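PDB 6NYR: Crov588 from Cafeteriavirus, which is of unknown function but folds into a nearly closed ring of leucine-rich repeats of the FNIP type. Local coordinates for residues N339-I353 with P360-Q374. Sequence-based numbering, arbitrary orientation.
Sequences NSLTHLTFGDDFNQI and PNSLTHLTFGDDFNQ
His-343, Leu-344 and Thr-345 pair in parallel with His-365, Leu-366 and Thr-367, joining two successive coils of the leucine-rich-repeat ring on its inner, strand-bearing side. Backbone hydrogen bonds hold the ladder, among them Phe-346 N to Thr-367 O at 2.9 Å. Where it begins, Thr-342 O takes two amides, His-365 N almost head-on and Thr-364 N on a lone pair. Just before this, Ser-362 OG lies 2.6 Å from Asn-339 O and 2.8 Å from Leu-341 O, its single proton within reach of either carbonyl.

One face of the strands carries the histidines, which form an offset stack with centroids 4.2 Å apart and planes at 10°. NE2 of His-343 lies over one face of the His-365 ring, displaced toward its rim; the rotation of that ring is steadied by Thr-364 OG1, in its plane and hydrogen-bonded to ND1. His-321 continues the stack beyond His-343. The other face turns Leu-344 and Leu-366 into the core, side by side, with Leu-344 CD2 against Leu-366 CD1.

Equivalent positions recur every 22 residues, one coil on and two coils to each FNIP repeat, so like side chains stack on one another, as is common in leucine-rich-repeat solenoids. The rings of Phe-346 and Phe-368 run nearly parallel but slid apart, while within each coil a second phenylalanine, Phe-350 or Phe-372, lays a ring carbon over the centre of the first ring.

Past the phenylalanines, Asn-351 reaches across as an asparagine-ladder rung: with CG anti to the backbone N (chi1 -171°), its OD1 receives Asn-373 N at 2.8 Å and Gln-374 NE2 at 2.9 Å from opposite faces of the amide plane. Asn-373 repeats this toward Asn-395 and Gln-396. A water donates to both Asp-349 O and Asp-371 OD2, bridging the turns at this end.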
# COMPACT_ATOMS: atom_id res chain seq x y z
N ASN A 339 -30.30 -5.24 -13.52
CA ASN A 339 -29.80 -4.53 -14.69
C ASN A 339 -28.98 -3.30 -14.31
O ASN A 339 -28.53 -2.57 -15.20
CB ASN A 339 -30.95 -4.16 -15.62
CG ASN A 339 -31.15 -5.19 -16.71
OD1 ASN A 339 -30.19 -5.67 -17.32
ND2 ASN A 339 -32.41 -5.55 -16.96
N SER A 340 -28.79 -3.07 -13.02
CA SER A 340 -27.94 -1.99 -12.52
C SER A 340 -26.51 -2.44 -12.25
O SER A 340 -25.63 -1.59 -12.09
CB SER A 340 -28.54 -1.42 -11.23
OG SER A 340 -27.66 -0.54 -10.57
N LEU A 341 -26.26 -3.75 -12.23
CA LEU A 341 -24.99 -4.26 -11.76
C LEU A 341 -23.86 -3.92 -12.72
O LEU A 341 -23.93 -4.25 -13.91
CB LEU A 341 -25.08 -5.77 -11.56
CG LEU A 341 -24.00 -6.43 -10.70
CD1 LEU A 341 -24.16 -6.00 -9.25
CD2 LEU A 341 -24.06 -7.95 -10.84
N THR A 342 -22.81 -3.30 -12.20
CA THR A 342 -21.62 -2.99 -12.99
C THR A 342 -20.41 -3.81 -12.60
O THR A 342 -19.54 -4.05 -13.44
CB THR A 342 -21.25 -1.51 -12.87
OG1 THR A 342 -20.96 -1.20 -11.50
CG2 THR A 342 -22.37 -0.62 -13.37
N HIS A 343 -20.32 -4.24 -11.34
CA HIS A 343 -19.15 -4.95 -10.84
C HIS A 343 -19.61 -6.27 -10.24
O HIS A 343 -20.44 -6.29 -9.33
CB HIS A 343 -18.41 -4.10 -9.80
CG HIS A 343 -17.76 -2.88 -10.39
ND1 HIS A 343 -18.48 -1.77 -10.78
CD2 HIS A 343 -16.47 -2.60 -10.66
CE1 HIS A 343 -17.66 -0.86 -11.26
NE2 HIS A 343 -16.43 -1.34 -11.20
N LEU A 344 -19.05 -7.37 -10.76
CA LEU A 344 -19.37 -8.71 -10.29
C LEU A 344 -18.06 -9.45 -10.05
O LEU A 344 -17.25 -9.60 -10.97
CB LEU A 344 -20.24 -9.47 -11.30
CG LEU A 344 -20.57 -10.92 -10.95
CD1 LEU A 344 -21.28 -11.00 -9.60
CD2 LEU A 344 -21.41 -11.57 -12.03
N THR A 345 -17.88 -9.95 -8.84
CA THR A 345 -16.67 -10.66 -8.46
C THR A 345 -17.07 -11.99 -7.85
O THR A 345 -17.85 -12.03 -6.89
CB THR A 345 -15.84 -9.84 -7.47
OG1 THR A 345 -15.52 -8.57 -8.05
CG2 THR A 345 -14.55 -10.56 -7.12
N PHE A 346 -16.55 -13.07 -8.41
CA PHE A 346 -16.78 -14.40 -7.87
C PHE A 346 -15.62 -14.82 -6.98
O PHE A 346 -14.53 -14.25 -7.02
CB PHE A 346 -16.96 -15.43 -9.00
CG PHE A 346 -18.27 -15.31 -9.73
CD1 PHE A 346 -19.44 -15.77 -9.14
CD2 PHE A 346 -18.33 -14.75 -10.99
CE1 PHE A 346 -20.65 -15.67 -9.81
CE2 PHE A 346 -19.54 -14.65 -11.66
CZ PHE A 346 -20.69 -15.11 -11.07
N GLY A 347 -15.88 -15.85 -6.17
CA GLY A 347 -14.89 -16.41 -5.27
C GLY A 347 -14.29 -17.70 -5.81
O GLY A 347 -14.46 -18.07 -6.97
N ASP A 348 -13.59 -18.40 -4.91
CA ASP A 348 -12.77 -19.53 -5.34
C ASP A 348 -13.61 -20.62 -5.99
O ASP A 348 -13.23 -21.16 -7.04
CB ASP A 348 -12.02 -20.10 -4.14
CG ASP A 348 -10.88 -19.22 -3.69
OD1 ASP A 348 -10.45 -18.36 -4.49
OD2 ASP A 348 -10.39 -19.41 -2.56
N ASP A 349 -14.77 -20.94 -5.41
CA ASP A 349 -15.48 -22.16 -5.77
C ASP A 349 -16.40 -22.03 -6.98
O ASP A 349 -16.76 -23.06 -7.58
CB ASP A 349 -16.32 -22.65 -4.58
CG ASP A 349 -15.48 -23.20 -3.45
OD1 ASP A 349 -14.23 -23.18 -3.58
OD2 ASP A 349 -16.05 -23.64 -2.43
N PHE A 350 -16.81 -20.81 -7.35
CA PHE A 350 -17.81 -20.67 -8.39
C PHE A 350 -17.33 -21.32 -9.69
O PHE A 350 -16.26 -20.98 -10.21
CB PHE A 350 -18.14 -19.20 -8.65
CG PHE A 350 -19.24 -19.01 -9.66
CD1 PHE A 350 -20.55 -19.29 -9.33
CD2 PHE A 350 -18.96 -18.58 -10.95
CE1 PHE A 350 -21.57 -19.12 -10.25
CE2 PHE A 350 -19.98 -18.41 -11.88
CZ PHE A 350 -21.28 -18.69 -11.52
N ASN A 351 -18.15 -22.23 -10.23
CA ASN A 351 -17.80 -22.94 -11.45
C ASN A 351 -19.05 -23.51 -12.10
O ASN A 351 -19.12 -24.72 -12.38
CB ASN A 351 -16.79 -24.05 -11.14
CG ASN A 351 -16.23 -24.69 -12.38
OD1 ASN A 351 -16.28 -24.12 -13.47
ND2 ASN A 351 -15.70 -25.90 -12.24
N GLN A 352 -20.05 -22.66 -12.34
CA GLN A 352 -21.27 -23.05 -13.02
C GLN A 352 -21.35 -22.42 -14.41
O GLN A 352 -20.88 -21.30 -14.63
CB GLN A 352 -22.51 -22.62 -12.22
CG GLN A 352 -22.66 -23.26 -10.86
CD GLN A 352 -22.74 -24.76 -10.92
OE1 GLN A 352 -23.50 -25.33 -11.71
NE2 GLN A 352 -21.94 -25.43 -10.10
N ILE A 353 -21.98 -23.15 -15.34
CA ILE A 353 -22.20 -22.61 -16.67
C ILE A 353 -23.01 -21.32 -16.55
O ILE A 353 -23.89 -21.19 -15.68
CB ILE A 353 -22.93 -23.63 -17.56
CG1 ILE A 353 -22.11 -24.91 -17.71
CG2 ILE A 353 -23.21 -23.03 -18.94
CD1 ILE A 353 -22.89 -26.09 -18.28
N PRO A 360 -26.11 -9.06 -16.72
CA PRO A 360 -26.89 -7.89 -17.16
C PRO A 360 -26.10 -7.02 -18.12
O PRO A 360 -24.87 -7.04 -18.16
CB PRO A 360 -27.18 -7.14 -15.85
CG PRO A 360 -26.01 -7.48 -14.98
CD PRO A 360 -25.61 -8.91 -15.33
N ASN A 361 -26.84 -6.25 -18.92
CA ASN A 361 -26.23 -5.42 -19.95
C ASN A 361 -25.59 -4.16 -19.38
O ASN A 361 -25.10 -3.33 -20.16
CB ASN A 361 -27.26 -5.05 -21.01
CG ASN A 361 -27.39 -6.10 -22.09
OD1 ASN A 361 -26.39 -6.62 -22.59
ND2 ASN A 361 -28.62 -6.43 -22.46
N SER A 362 -25.59 -3.98 -18.06
CA SER A 362 -24.88 -2.89 -17.43
C SER A 362 -23.50 -3.30 -16.94
O SER A 362 -22.73 -2.43 -16.51
CB SER A 362 -25.69 -2.33 -16.26
OG SER A 362 -26.10 -3.36 -15.37
N LEU A 363 -23.16 -4.59 -17.00
CA LEU A 363 -21.93 -5.08 -16.39
C LEU A 363 -20.72 -4.53 -17.13
O LEU A 363 -20.57 -4.72 -18.34
CB LEU A 363 -21.92 -6.61 -16.41
CG LEU A 363 -21.05 -7.29 -15.35
CD1 LEU A 363 -21.68 -7.11 -13.97
CD2 LEU A 363 -20.83 -8.75 -15.68
N THR A 364 -19.83 -3.88 -16.38
CA THR A 364 -18.56 -3.39 -16.92
C THR A 364 -17.36 -4.17 -16.42
O THR A 364 -16.34 -4.21 -17.12
CB THR A 364 -18.37 -1.91 -16.56
OG1 THR A 364 -18.33 -1.75 -15.13
CG2 THR A 364 -19.51 -1.07 -17.13
N HIS A 365 -17.45 -4.79 -15.25
CA HIS A 365 -16.31 -5.45 -14.61
C HIS A 365 -16.75 -6.84 -14.15
O HIS A 365 -17.66 -6.96 -13.33
CB HIS A 365 -15.79 -4.63 -13.43
CG HIS A 365 -15.16 -3.34 -13.84
ND1 HIS A 365 -15.89 -2.24 -14.24
CD2 HIS A 365 -13.86 -2.96 -13.90
CE1 HIS A 365 -15.06 -1.25 -14.54
NE2 HIS A 365 -13.83 -1.66 -14.34
N LEU A 366 -16.08 -7.86 -14.68
CA LEU A 366 -16.38 -9.25 -14.36
C LEU A 366 -15.09 -9.95 -13.96
O LEU A 366 -14.18 -10.08 -14.78
CB LEU A 366 -17.02 -9.97 -15.55
CG LEU A 366 -17.31 -11.46 -15.36
CD1 LEU A 366 -18.26 -11.68 -14.19
CD2 LEU A 366 -17.88 -12.06 -16.64
N THR A 367 -15.02 -10.39 -12.71
CA THR A 367 -13.85 -11.07 -12.17
C THR A 367 -14.26 -12.46 -11.72
O THR A 367 -15.13 -12.60 -10.85
CB THR A 367 -13.23 -10.27 -11.02
OG1 THR A 367 -12.80 -8.99 -11.52
CG2 THR A 367 -12.06 -11.01 -10.41
N PHE A 368 -13.63 -13.48 -12.29
CA PHE A 368 -13.86 -14.86 -11.89
C PHE A 368 -12.86 -15.25 -10.81
O PHE A 368 -11.82 -14.62 -10.63
CB PHE A 368 -13.74 -15.82 -13.08
CG PHE A 368 -14.90 -15.76 -14.03
CD1 PHE A 368 -16.12 -16.33 -13.69
CD2 PHE A 368 -14.77 -15.17 -15.28
CE1 PHE A 368 -17.19 -16.29 -14.56
CE2 PHE A 368 -15.85 -15.13 -16.15
CZ PHE A 368 -17.05 -15.69 -15.79
N GLY A 369 -13.19 -16.34 -10.11
CA GLY A 369 -12.33 -16.88 -9.08
C GLY A 369 -11.50 -18.05 -9.55
O GLY A 369 -11.38 -18.34 -10.74
N ASP A 370 -10.90 -18.74 -8.58
CA ASP A 370 -9.96 -19.81 -8.88
C ASP A 370 -10.55 -20.83 -9.85
O ASP A 370 -9.93 -21.17 -10.86
CB ASP A 370 -9.54 -20.52 -7.58
CG ASP A 370 -8.58 -19.70 -6.75
OD1 ASP A 370 -8.15 -18.62 -7.20
OD2 ASP A 370 -8.24 -20.16 -5.64
N ASP A 371 -11.74 -21.34 -9.55
CA ASP A 371 -12.18 -22.60 -10.13
C ASP A 371 -12.98 -22.47 -11.42
O ASP A 371 -13.16 -23.47 -12.12
CB ASP A 371 -13.03 -23.39 -9.12
CG ASP A 371 -12.19 -24.06 -8.05
OD1 ASP A 371 -10.94 -23.95 -8.12
OD2 ASP A 371 -12.78 -24.68 -7.14
N PHE A 372 -13.49 -21.28 -11.74
CA PHE A 372 -14.35 -21.17 -12.91
C PHE A 372 -13.64 -21.71 -14.15
O PHE A 372 -12.53 -21.27 -14.49
CB PHE A 372 -14.78 -19.73 -13.17
CG PHE A 372 -15.70 -19.61 -14.35
CD1 PHE A 372 -17.03 -19.98 -14.24
CD2 PHE A 372 -15.23 -19.17 -15.58
CE1 PHE A 372 -17.88 -19.88 -15.32
CE2 PHE A 372 -16.08 -19.07 -16.66
CZ PHE A 372 -17.40 -19.43 -16.53
N ASN A 373 -14.31 -22.62 -14.85
CA ASN A 373 -13.71 -23.30 -15.99
C ASN A 373 -14.80 -23.91 -16.86
O ASN A 373 -14.81 -25.12 -17.10
CB ASN A 373 -12.74 -24.38 -15.49
CG ASN A 373 -11.87 -24.94 -16.58
OD1 ASN A 373 -11.65 -24.31 -17.61
ND2 ASN A 373 -11.38 -26.15 -16.37
N GLN A 374 -15.73 -23.07 -17.31
CA GLN A 374 -16.80 -23.49 -18.20
C GLN A 374 -16.64 -22.78 -19.54
O GLN A 374 -16.05 -21.70 -19.62
CB GLN A 374 -18.18 -23.18 -17.62
CG GLN A 374 -18.41 -23.76 -16.25
CD GLN A 374 -18.42 -25.28 -16.25
OE1 GLN A 374 -18.87 -25.91 -17.20
NE2 GLN A 374 -17.90 -25.87 -15.19
O HOH W 1 -15.36 -25.52 -7.82